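Local coordinates for TodX (Pseudomonas putida, PDB 3BS0), which probably carries toluene and related aromatic hydrocarbons across the outer membrane through a beta barrel of the FadL family, at residues 56-61 with 66-71; 287-290 with 294-297; 384-387 with 391-394. One frame throughout, in Å; residues are numbered along the deposited sequence.

Contact 1: 56-61 with 66-71. Unlike the reference sequence in segment 66-71: Ala67 (reference Pro).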
ATOM      1  N   ASP A  56      -9.470   6.094   8.999  1.00 48.64           N
ATOM      2  CA  ASP A  56     -10.267   6.140  10.205  1.00 48.98           C
ATOM      3  C   ASP A  56     -10.548   4.737  10.729  1.00 46.56           C
ATOM      4  O   ASP A  56     -11.107   3.878  10.037  1.00 43.92           O
ATOM      5  CB  ASP A  56     -11.569   6.905   9.997  1.00 53.91           C
ATOM      6  CG  ASP A  56     -12.058   7.546  11.283  1.00 59.58           C
ATOM      7  OD1 ASP A  56     -11.244   8.248  11.927  1.00 62.79           O
ATOM      8  OD2 ASP A  56     -13.237   7.360  11.655  1.00 62.84           O
ATOM      9  N   ILE A  57     -10.140   4.521  11.972  1.00 44.09           N
ATOM     10  CA  ILE A  57     -10.305   3.237  12.616  1.00 41.72           C
ATOM     11  C   ILE A  57     -10.747   3.379  14.053  1.00 38.86           C
ATOM     12  O   ILE A  57     -10.266   4.235  14.786  1.00 38.84           O
ATOM     13  CB  ILE A  57      -8.984   2.447  12.605  1.00 43.27           C
ATOM     14  CG1 ILE A  57      -8.469   2.317  11.174  1.00 45.78           C
ATOM     15  CG2 ILE A  57      -9.187   1.076  13.209  1.00 42.28           C
ATOM     16  CD1 ILE A  57      -7.186   1.500  11.069  1.00 49.56           C
ATOM     17  N   LYS A  58     -11.689   2.538  14.442  1.00 37.11           N
ATOM     18  CA  LYS A  58     -12.175   2.506  15.810  1.00 36.59           C
ATOM     19  C   LYS A  58     -12.177   1.023  16.203  1.00 35.13           C
ATOM     20  O   LYS A  58     -12.669   0.159  15.454  1.00 30.49           O
ATOM     21  CB  LYS A  58     -13.598   3.067  15.913  1.00 38.19           C
ATOM     22  CG  LYS A  58     -13.756   4.221  16.875  1.00 41.93           C
ATOM     23  CD  LYS A  58     -13.487   5.541  16.162  1.00 48.07           C
ATOM     24  CE  LYS A  58     -13.839   6.762  17.030  1.00 51.34           C
ATOM     25  NZ  LYS A  58     -15.289   6.812  17.412  1.00 55.19           N
ATOM     26  N   VAL A  59     -11.589   0.742  17.360  1.00 33.94           N
ATOM     27  CA  VAL A  59     -11.520  -0.604  17.888  1.00 32.92           C
ATOM     28  C   VAL A  59     -12.206  -0.511  19.240  1.00 33.18           C
ATOM     29  O   VAL A  59     -11.988   0.444  19.994  1.00 31.17           O
ATOM     30  CB  VAL A  59     -10.049  -1.067  18.052  1.00 34.77           C
ATOM     31  CG1 VAL A  59      -9.986  -2.455  18.679  1.00 35.92           C
ATOM     32  CG2 VAL A  59      -9.371  -1.116  16.693  1.00 39.20           C
ATOM     33  N   HIS A  60     -13.058  -1.483  19.536  1.00 33.05           N
ATOM     34  CA  HIS A  60     -13.768  -1.480  20.798  1.00 34.95           C
ATOM     35  C   HIS A  60     -13.477  -2.663  21.688  1.00 36.51           C
ATOM     36  O   HIS A  60     -13.170  -3.767  21.236  1.00 33.68           O
ATOM     37  CB  HIS A  60     -15.273  -1.390  20.566  1.00 35.93           C
ATOM     38  CG  HIS A  60     -15.738  -0.030  20.172  1.00 37.60           C
ATOM     39  ND1 HIS A  60     -15.879   0.998  21.079  1.00 38.39           N
ATOM     40  CD2 HIS A  60     -16.063   0.485  18.964  1.00 38.66           C
ATOM     41  CE1 HIS A  60     -16.272   2.089  20.448  1.00 39.19           C
ATOM     42  NE2 HIS A  60     -16.392   1.803  19.162  1.00 40.83           N
ATOM     43  N   ASP A  61     -13.640  -2.393  22.974  1.00 39.99           N
ATOM     44  CA  ASP A  61     -13.412  -3.338  24.045  1.00 42.20           C
ATOM     45  C   ASP A  61     -14.676  -4.111  24.405  1.00 42.72           C
ATOM     46  O   ASP A  61     -15.765  -3.840  23.893  1.00 41.83           O
ATOM     47  CB  ASP A  61     -12.938  -2.558  25.271  1.00 42.67           C
ATOM     48  CG  ASP A  61     -11.749  -3.183  25.916  1.00 44.18           C
ATOM     49  OD1 ASP A  61     -11.092  -3.999  25.237  1.00 46.57           O
ATOM     50  OD2 ASP A  61     -11.460  -2.855  27.086  1.00 44.33           O
ATOM     51  N   GLU A  66     -12.775   2.506  23.916  1.00 33.13           N
ATOM     52  CA  GLU A  66     -12.396   2.615  22.523  1.00 36.84           C
ATOM     53  C   GLU A  66     -11.028   3.241  22.305  1.00 36.71           C
ATOM     54  O   GLU A  66     -10.571   4.089  23.062  1.00 35.91           O
ATOM     55  CB  GLU A  66     -13.458   3.383  21.709  1.00 38.75           C
ATOM     56  CG  GLU A  66     -13.464   4.895  21.865  1.00 43.85           C
ATOM     57  CD  GLU A  66     -14.556   5.560  21.023  1.00 51.66           C
ATOM     58  OE1 GLU A  66     -14.495   5.438  19.772  1.00 54.91           O
ATOM     59  OE2 GLU A  66     -15.479   6.195  21.607  1.00 48.50           O
ATOM     60  N   ALA A  67     -10.380   2.773  21.253  1.00 37.53           N
ATOM     61  CA  ALA A  67      -9.085   3.261  20.837  1.00 37.17           C
ATOM     62  C   ALA A  67      -9.332   3.607  19.384  1.00 36.94           C
ATOM     63  O   ALA A  67      -9.848   2.793  18.619  1.00 35.80           O
ATOM     64  CB  ALA A  67      -8.056   2.171  20.944  1.00 34.15           C
ATOM     65  N   LYS A  68      -8.999   4.824  19.001  1.00 38.53           N
ATOM     66  CA  LYS A  68      -9.207   5.219  17.629  1.00 40.74           C
ATOM     67  C   LYS A  68      -7.926   5.758  17.080  1.00 38.83           C
ATOM     68  O   LYS A  68      -7.088   6.266  17.825  1.00 37.74           O
ATOM     69  CB  LYS A  68     -10.301   6.283  17.530  1.00 43.82           C
ATOM     70  CG  LYS A  68     -10.192   7.387  18.547  1.00 45.76           C
ATOM     71  CD  LYS A  68     -11.193   8.491  18.254  1.00 53.54           C
ATOM     72  CE  LYS A  68     -11.857   8.976  19.535  1.00 59.76           C
ATOM     73  NZ  LYS A  68     -10.843   9.319  20.584  1.00 64.44           N
ATOM     74  N   SER A  69      -7.770   5.613  15.773  1.00 38.51           N
ATOM     75  CA  SER A  69      -6.597   6.113  15.085  1.00 39.83           C
ATOM     76  C   SER A  69      -7.047   7.001  13.948  1.00 42.14           C
ATOM     77  O   SER A  69      -7.872   6.609  13.136  1.00 41.47           O
ATOM     78  CB  SER A  69      -5.760   4.972  14.527  1.00 35.95           C
ATOM     79  OG  SER A  69      -4.930   5.459  13.498  1.00 29.18           O
ATOM     80  N   SER A  70      -6.486   8.197  13.910  1.00 46.87           N
ATOM     81  CA  SER A  70      -6.757   9.207  12.894  1.00 51.72           C
ATOM     82  C   SER A  70      -6.475  10.496  13.636  1.00 56.16           C
ATOM     83  O   SER A  70      -6.143  11.523  13.041  1.00 57.49           O
ATOM     84  CB  SER A  70      -8.216   9.173  12.438  1.00 51.83           C
ATOM     85  OG  SER A  70      -9.106   9.451  13.506  1.00 52.95           O
ATOM     86  N   THR A  71      -6.596  10.399  14.961  1.00 60.06           N
ATOM     87  CA  THR A  71      -6.370  11.506  15.884  1.00 63.05           C
ATOM     88  C   THR A  71      -4.873  11.792  15.966  1.00 65.49           C
ATOM     89  O   THR A  71      -4.046  10.914  15.688  1.00 68.07           O
ATOM     90  CB  THR A  71      -6.887  11.153  17.305  1.00 64.14           C
ATOM     91  OG1 THR A  71      -8.237  10.678  17.224  1.00 63.57           O
ATOM     92  CG2 THR A  71      -6.836  12.378  18.215  1.00 64.09           C
TER
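Glu66 and Lys58 carry the polar side of this antiparallel pairing, reaching each other diagonally across the two strands. Lys58 NZ forms a salt bridge of 2.8 Å with Glu66 OE1, approaching the carboxylate on its syn side and 17° out of its plane. Bends at chi2 and chi4 bring the ammonium round to this oxygen, while the Glu66 chain runs out fully extended beyond CG. Next to the bridge, Lys58 CE lies against Lys68 CD at 3.4 Å; the two lysine chains run alongside each other in the same direction, but Lys58 NZ stays 6.0 Å from Lys68 NZ, and the glutamate probably offsets part of their like charge. On the other flank of Glu66, its CB rests 3.3 Å from His60 CE1, the ring and carboxylate planes being 42° apart. Ile57 and Val59 point to the opposite face with Ala67 and Ser69, and their backbones hold the register: Ile57 with Ser69 and Val59 with Ala67 are hydrogen-bonded pairs, for example Val59 N to Ala67 O at 3.0 Å. Past the last pair, Ser70 OG donates to Asp56 OD1 at 2.9 Å, whereas Asp56 OD2 takes a salt bridge from Arg401. Ile57 is packed against Tyr109 and Pro371, and Ser69 OG is hydrogen-bonded to Glu108 N. The long strand 44-60 also bonds to strand 417-433 on its other edge, so the short strand 66-69 completes a beta hairpin at the end of a barrel strand, probably on the extracellular side as in FadL relatives.

Contact 2: 287-290 with 294-297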
ATOM      1  N   HIS A 287     -13.760   2.527 -23.577  1.00 70.06           N
ATOM      2  CA  HIS A 287     -14.603   2.863 -24.718  1.00 70.94           C
ATOM      3  C   HIS A 287     -15.182   4.274 -24.662  1.00 72.47           C
ATOM      4  O   HIS A 287     -15.628   4.741 -23.613  1.00 72.37           O
ATOM      5  CB  HIS A 287     -15.747   1.851 -24.852  1.00 70.85           C
ATOM      6  CG  HIS A 287     -16.755   2.213 -25.902  1.00 72.11           C
ATOM      7  ND1 HIS A 287     -17.943   2.851 -25.610  1.00 71.04           N
ATOM      8  CD2 HIS A 287     -16.727   2.074 -27.249  1.00 70.94           C
ATOM      9  CE1 HIS A 287     -18.600   3.091 -26.731  1.00 70.43           C
ATOM     10  NE2 HIS A 287     -17.883   2.630 -27.740  1.00 71.72           N
ATOM     11  N   GLN A 288     -15.173   4.947 -25.810  1.00 74.55           N
ATOM     12  CA  GLN A 288     -15.706   6.301 -25.920  1.00 76.50           C
ATOM     13  C   GLN A 288     -17.049   6.249 -26.651  1.00 76.62           C
ATOM     14  O   GLN A 288     -17.151   5.679 -27.736  1.00 75.66           O
ATOM     15  CB  GLN A 288     -14.714   7.189 -26.679  1.00 77.47           C
ATOM     16  CG  GLN A 288     -15.143   8.641 -26.835  1.00 81.00           C
ATOM     17  CD  GLN A 288     -14.027   9.521 -27.364  1.00 81.53           C
ATOM     18  OE1 GLN A 288     -13.391   9.198 -28.366  1.00 82.80           O
ATOM     19  NE2 GLN A 288     -13.783  10.641 -26.690  1.00 82.77           N
ATOM     20  N   PHE A 289     -18.080   6.827 -26.044  1.00 77.88           N
ATOM     21  CA  PHE A 289     -19.411   6.829 -26.641  1.00 79.55           C
ATOM     22  C   PHE A 289     -19.621   8.019 -27.574  1.00 80.59           C
ATOM     23  O   PHE A 289     -19.705   7.867 -28.795  1.00 80.39           O
ATOM     24  CB  PHE A 289     -20.489   6.858 -25.551  1.00 79.80           C
ATOM     25  CG  PHE A 289     -20.428   5.701 -24.598  1.00 79.62           C
ATOM     26  CD1 PHE A 289     -19.464   5.656 -23.603  1.00 80.57           C
ATOM     27  CD2 PHE A 289     -21.339   4.652 -24.698  1.00 80.04           C
ATOM     28  CE1 PHE A 289     -19.407   4.580 -22.719  1.00 82.00           C
ATOM     29  CE2 PHE A 289     -21.290   3.572 -23.820  1.00 80.34           C
ATOM     30  CZ  PHE A 289     -20.321   3.536 -22.828  1.00 81.43           C
ATOM     31  N   ASN A 290     -19.715   9.201 -26.976  1.00 82.48           N
ATOM     32  CA  ASN A 290     -19.918  10.440 -27.716  1.00 83.97           C
ATOM     33  C   ASN A 290     -18.611  10.919 -28.341  1.00 84.46           C
ATOM     34  O   ASN A 290     -18.378  10.738 -29.537  1.00 85.40           O
ATOM     35  CB  ASN A 290     -20.461  11.518 -26.775  1.00 84.22           C
ATOM     36  CG  ASN A 290     -20.813  12.795 -27.501  1.00 85.78           C
ATOM     37  OD1 ASN A 290     -21.767  12.837 -28.281  1.00 86.96           O
ATOM     38  ND2 ASN A 290     -20.039  13.844 -27.259  1.00 86.02           N
ATOM     39  N   VAL A 294     -15.885   9.080 -21.884  1.00 61.07           N
ATOM     40  CA  VAL A 294     -15.204   7.797 -22.059  1.00 56.42           C
ATOM     41  C   VAL A 294     -15.471   6.931 -20.840  1.00 54.38           C
ATOM     42  O   VAL A 294     -15.563   7.441 -19.720  1.00 54.49           O
ATOM     43  CB  VAL A 294     -13.661   7.959 -22.193  1.00 56.73           C
ATOM     44  CG1 VAL A 294     -13.033   6.628 -22.576  1.00 51.93           C
ATOM     45  CG2 VAL A 294     -13.320   9.038 -23.213  1.00 56.09           C
ATOM     46  N   VAL A 295     -15.586   5.624 -21.053  1.00 51.66           N
ATOM     47  CA  VAL A 295     -15.833   4.697 -19.953  1.00 48.75           C
ATOM     48  C   VAL A 295     -14.841   3.533 -19.968  1.00 47.16           C
ATOM     49  O   VAL A 295     -14.519   2.992 -21.020  1.00 41.72           O
ATOM     50  CB  VAL A 295     -17.279   4.155 -20.004  1.00 49.19           C
ATOM     51  CG1 VAL A 295     -17.519   3.154 -18.872  1.00 47.89           C
ATOM     52  CG2 VAL A 295     -18.253   5.309 -19.890  1.00 45.21           C
ATOM     53  N   ALA A 296     -14.356   3.165 -18.787  1.00 48.39           N
ATOM     54  CA  ALA A 296     -13.395   2.079 -18.666  1.00 50.23           C
ATOM     55  C   ALA A 296     -13.810   1.028 -17.633  1.00 51.61           C
ATOM     56  O   ALA A 296     -14.383   1.360 -16.589  1.00 49.19           O
ATOM     57  CB  ALA A 296     -12.014   2.642 -18.308  1.00 46.68           C
ATOM     58  N   ALA A 297     -13.497  -0.233 -17.946  1.00 53.09           N
ATOM     59  CA  ALA A 297     -13.785  -1.390 -17.092  1.00 54.13           C
ATOM     60  C   ALA A 297     -12.536  -2.266 -17.039  1.00 55.16           C
ATOM     61  O   ALA A 297     -11.920  -2.546 -18.069  1.00 54.99           O
ATOM     62  CB  ALA A 297     -14.948  -2.186 -17.649  1.00 54.18           C
TER
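Val295 and His287 form the firm part of this hairpin end, exchanging two backbone hydrogen bonds as an antiparallel hydrogen-bonded pair. His287 N to Val295 O and Val295 N to His287 O are both 2.7 Å, with angles at the hydrogen of 162° and 170°. The same His287 carbonyl also receives Val294 CA-H, and Val294 CG1 sits 3.4 Å from His287 O, so one oxygen meets both successive valines. Beside the Val295 side chain, the Phe289 ring presents its edge to the isopropyl group, the two side chains meeting at a slant; the ring is modelled too close to CG2 for the exact separation to be trusted. The imidazole of His287 lies over one face of that ring, giving the aromatic group neighbours at both face and edge. The Gln288-Val294 pair, non-hydrogen-bonded, has no such mutual bonds and is held by light contacts alone. The extended Gln288 chain, with CG anti to the backbone N (chi1 -179°), crosses the Val294 methyl CG2 at a slant in van der Waals contact, Gln288 NE2 coming to 3.9 Å from Val294 CG2. Much of the contact lies near the protein surface, and Phe289 is exposed there, its ring meeting that of Trp293. Strand 280-288 is flanked by strand 233-240, with Gln288 bonding to Asn232 just before it. Strand 293-302 pairs on its other side with strand 333-343, through Val294 with Ala341 and Ala296 with Gly339, while the Ala296 methyl rests on Thr19 and Tyr23 of the N-terminal region.

Contact 3: 384-387 with 391-394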
ATOM      1  N   TYR A 384      -8.072  19.831 -14.985  1.00 59.95           N
ATOM      2  CA  TYR A 384      -8.182  21.204 -15.433  1.00 62.65           C
ATOM      3  C   TYR A 384      -6.806  21.534 -15.986  1.00 62.67           C
ATOM      4  O   TYR A 384      -5.800  21.406 -15.294  1.00 62.58           O
ATOM      5  CB  TYR A 384      -8.536  22.142 -14.266  1.00 64.16           C
ATOM      6  CG  TYR A 384      -8.953  23.545 -14.686  1.00 68.12           C
ATOM      7  CD1 TYR A 384      -9.625  24.387 -13.797  1.00 69.27           C
ATOM      8  CD2 TYR A 384      -8.705  24.019 -15.979  1.00 68.70           C
ATOM      9  CE1 TYR A 384     -10.048  25.663 -14.188  1.00 70.65           C
ATOM     10  CE2 TYR A 384      -9.121  25.289 -16.378  1.00 70.24           C
ATOM     11  CZ  TYR A 384      -9.794  26.106 -15.481  1.00 71.41           C
ATOM     12  OH  TYR A 384     -10.227  27.355 -15.884  1.00 71.12           O
ATOM     13  N   ASP A 385      -6.752  21.924 -17.247  1.00 63.63           N
ATOM     14  CA  ASP A 385      -5.476  22.267 -17.842  1.00 66.04           C
ATOM     15  C   ASP A 385      -5.498  23.687 -18.376  1.00 67.34           C
ATOM     16  O   ASP A 385      -6.330  24.037 -19.211  1.00 69.10           O
ATOM     17  CB  ASP A 385      -5.121  21.264 -18.940  1.00 65.91           C
ATOM     18  CG  ASP A 385      -6.323  20.803 -19.718  1.00 65.17           C
ATOM     19  OD1 ASP A 385      -6.287  19.662 -20.228  1.00 65.27           O
ATOM     20  OD2 ASP A 385      -7.294  21.578 -19.822  1.00 64.15           O
ATOM     21  N   PHE A 386      -4.581  24.502 -17.867  1.00 67.98           N
ATOM     22  CA  PHE A 386      -4.477  25.899 -18.258  1.00 69.54           C
ATOM     23  C   PHE A 386      -4.095  26.070 -19.729  1.00 69.69           C
ATOM     24  O   PHE A 386      -4.624  26.947 -20.405  1.00 71.49           O
ATOM     25  CB  PHE A 386      -3.467  26.614 -17.355  1.00 69.34           C
ATOM     26  CG  PHE A 386      -3.734  26.431 -15.877  1.00 68.02           C
ATOM     27  CD1 PHE A 386      -2.903  25.625 -15.102  1.00 66.72           C
ATOM     28  CD2 PHE A 386      -4.815  27.064 -15.261  1.00 68.41           C
ATOM     29  CE1 PHE A 386      -3.139  25.451 -13.738  1.00 66.50           C
ATOM     30  CE2 PHE A 386      -5.060  26.895 -13.889  1.00 67.21           C
ATOM     31  CZ  PHE A 386      -4.216  26.084 -13.129  1.00 65.87           C
ATOM     32  N   ASP A 387      -3.180  25.237 -20.214  1.00 70.07           N
ATOM     33  CA  ASP A 387      -2.747  25.271 -21.611  1.00 70.06           C
ATOM     34  C   ASP A 387      -2.956  23.867 -22.157  1.00 70.20           C
ATOM     35  O   ASP A 387      -3.560  23.026 -21.495  1.00 70.15           O
ATOM     36  CB  ASP A 387      -1.256  25.620 -21.728  1.00 71.24           C
ATOM     37  CG  ASP A 387      -0.914  26.983 -21.143  1.00 74.74           C
ATOM     38  OD1 ASP A 387      -0.332  27.022 -20.036  1.00 75.51           O
ATOM     39  OD2 ASP A 387      -1.219  28.017 -21.785  1.00 75.67           O
ATOM     40  N   ARG A 391      -1.457  20.593 -17.169  1.00 49.26           N
ATOM     41  CA  ARG A 391      -2.633  19.932 -16.605  1.00 48.61           C
ATOM     42  C   ARG A 391      -2.560  19.693 -15.087  1.00 47.83           C
ATOM     43  O   ARG A 391      -1.494  19.402 -14.535  1.00 47.37           O
ATOM     44  CB  ARG A 391      -2.846  18.559 -17.263  1.00 47.94           C
ATOM     45  CG  ARG A 391      -2.773  18.489 -18.770  1.00 48.26           C
ATOM     46  CD  ARG A 391      -2.874  17.023 -19.174  1.00 55.31           C
ATOM     47  NE  ARG A 391      -2.934  16.775 -20.618  1.00 58.59           N
ATOM     48  CZ  ARG A 391      -2.996  15.557 -21.157  1.00 60.31           C
ATOM     49  NH1 ARG A 391      -3.004  14.478 -20.381  1.00 62.37           N
ATOM     50  NH2 ARG A 391      -3.060  15.410 -22.471  1.00 62.45           N
ATOM     51  N   ILE A 392      -3.709  19.798 -14.431  1.00 45.14           N
ATOM     52  CA  ILE A 392      -3.820  19.539 -13.007  1.00 43.40           C
ATOM     53  C   ILE A 392      -4.891  18.474 -12.891  1.00 42.48           C
ATOM     54  O   ILE A 392      -6.004  18.670 -13.378  1.00 42.07           O
ATOM     55  CB  ILE A 392      -4.291  20.770 -12.213  1.00 43.98           C
ATOM     56  CG1 ILE A 392      -3.292  21.912 -12.379  1.00 45.51           C
ATOM     57  CG2 ILE A 392      -4.451  20.412 -10.733  1.00 39.76           C
ATOM     58  CD1 ILE A 392      -3.763  23.212 -11.732  1.00 47.01           C
ATOM     59  N   ASN A 393      -4.546  17.352 -12.263  1.00 40.52           N
ATOM     60  CA  ASN A 393      -5.476  16.241 -12.071  1.00 39.70           C
ATOM     61  C   ASN A 393      -5.752  16.054 -10.582  1.00 39.37           C
ATOM     62  O   ASN A 393      -4.840  16.131  -9.762  1.00 38.59           O
ATOM     63  CB  ASN A 393      -4.890  14.929 -12.606  1.00 38.81           C
ATOM     64  CG  ASN A 393      -4.488  15.007 -14.057  1.00 39.60           C
ATOM     65  OD1 ASN A 393      -5.256  14.672 -14.955  1.00 39.60           O
ATOM     66  ND2 ASN A 393      -3.268  15.446 -14.293  1.00 39.88           N
ATOM     67  N   LEU A 394      -7.011  15.812 -10.239  1.00 38.84           N
ATOM     68  CA  LEU A 394      -7.390  15.577  -8.856  1.00 39.49           C
ATOM     69  C   LEU A 394      -8.086  14.228  -8.796  1.00 39.84           C
ATOM     70  O   LEU A 394      -8.628  13.750  -9.793  1.00 41.81           O
ATOM     71  CB  LEU A 394      -8.355  16.658  -8.346  1.00 38.40           C
ATOM     72  CG  LEU A 394      -7.912  18.120  -8.328  1.00 38.13           C
ATOM     73  CD1 LEU A 394      -8.046  18.730  -9.717  1.00 38.04           C
ATOM     74  CD2 LEU A 394      -8.767  18.879  -7.333  1.00 37.52           C
TER
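Arg391 and Asp385 lie alongside each other on one face of the hairpin, pointing the same way, yet their charged groups do not close. The touch is aliphatic, Asp385 CB to Arg391 CG at 3.6 Å, and Arg391 then runs extended to NE. Asp385 OD1 stands 4.4 Å from Arg391 NE, well out of the guanidinium plane; the carboxylate and guanidinium planes are 65° apart, and no N-H points at the oxygen. Any attraction between them is therefore probably long-range, as is the weak, long pairing of Arg391 with Glu383. On the opposite face, Ile392 has the most surface covered by the other segment. With CG1 anti to its own carbonyl carbon (chi1 -61°), the branch ending in CD1 is carried to the Phe386 ring, which it meets obliquely; the modelled closeness there is doubtful. The Tyr384 ring, also on this face, leads away from Ile392. Beneath these groups the backbones bond both ways, Tyr384 N to Ile392 O at 2.9 Å and Ile392 N to Tyr384 O at 2.8 Å. Arg391 also rests on Tyr24 and Pro41 from the N-terminal region, which in FadL relatives plugs the barrel. This is the short-connection end of a barrel beta hairpin, probably periplasmic, with Tyr384 and Ile392 on the face turned away from Arg391, probably the barrel's outer surface.

From the N terminus, contact 1 closes first, where strand 44-60 turns back into strand 66-69; contact 2 then joins strand 280-288 to strand 293-302, and contact 3 joins strand 376-385 to strand 390-405. Each closes a short connection between two strands of a hairpin, and the three follow in series, none nesting within or crossing another. Contacts 2 and 3 lie on the same side of the chain's centre, about 12 Å apart at their nearest atoms, with strands 333-343 and 348-356 between them. Contact 1 is remote from both, its centre about 40 Å from that of contact 2. Strand 417-433 links strand 390-405 to strand 44-60, completing the barrel between contacts 3 and 1.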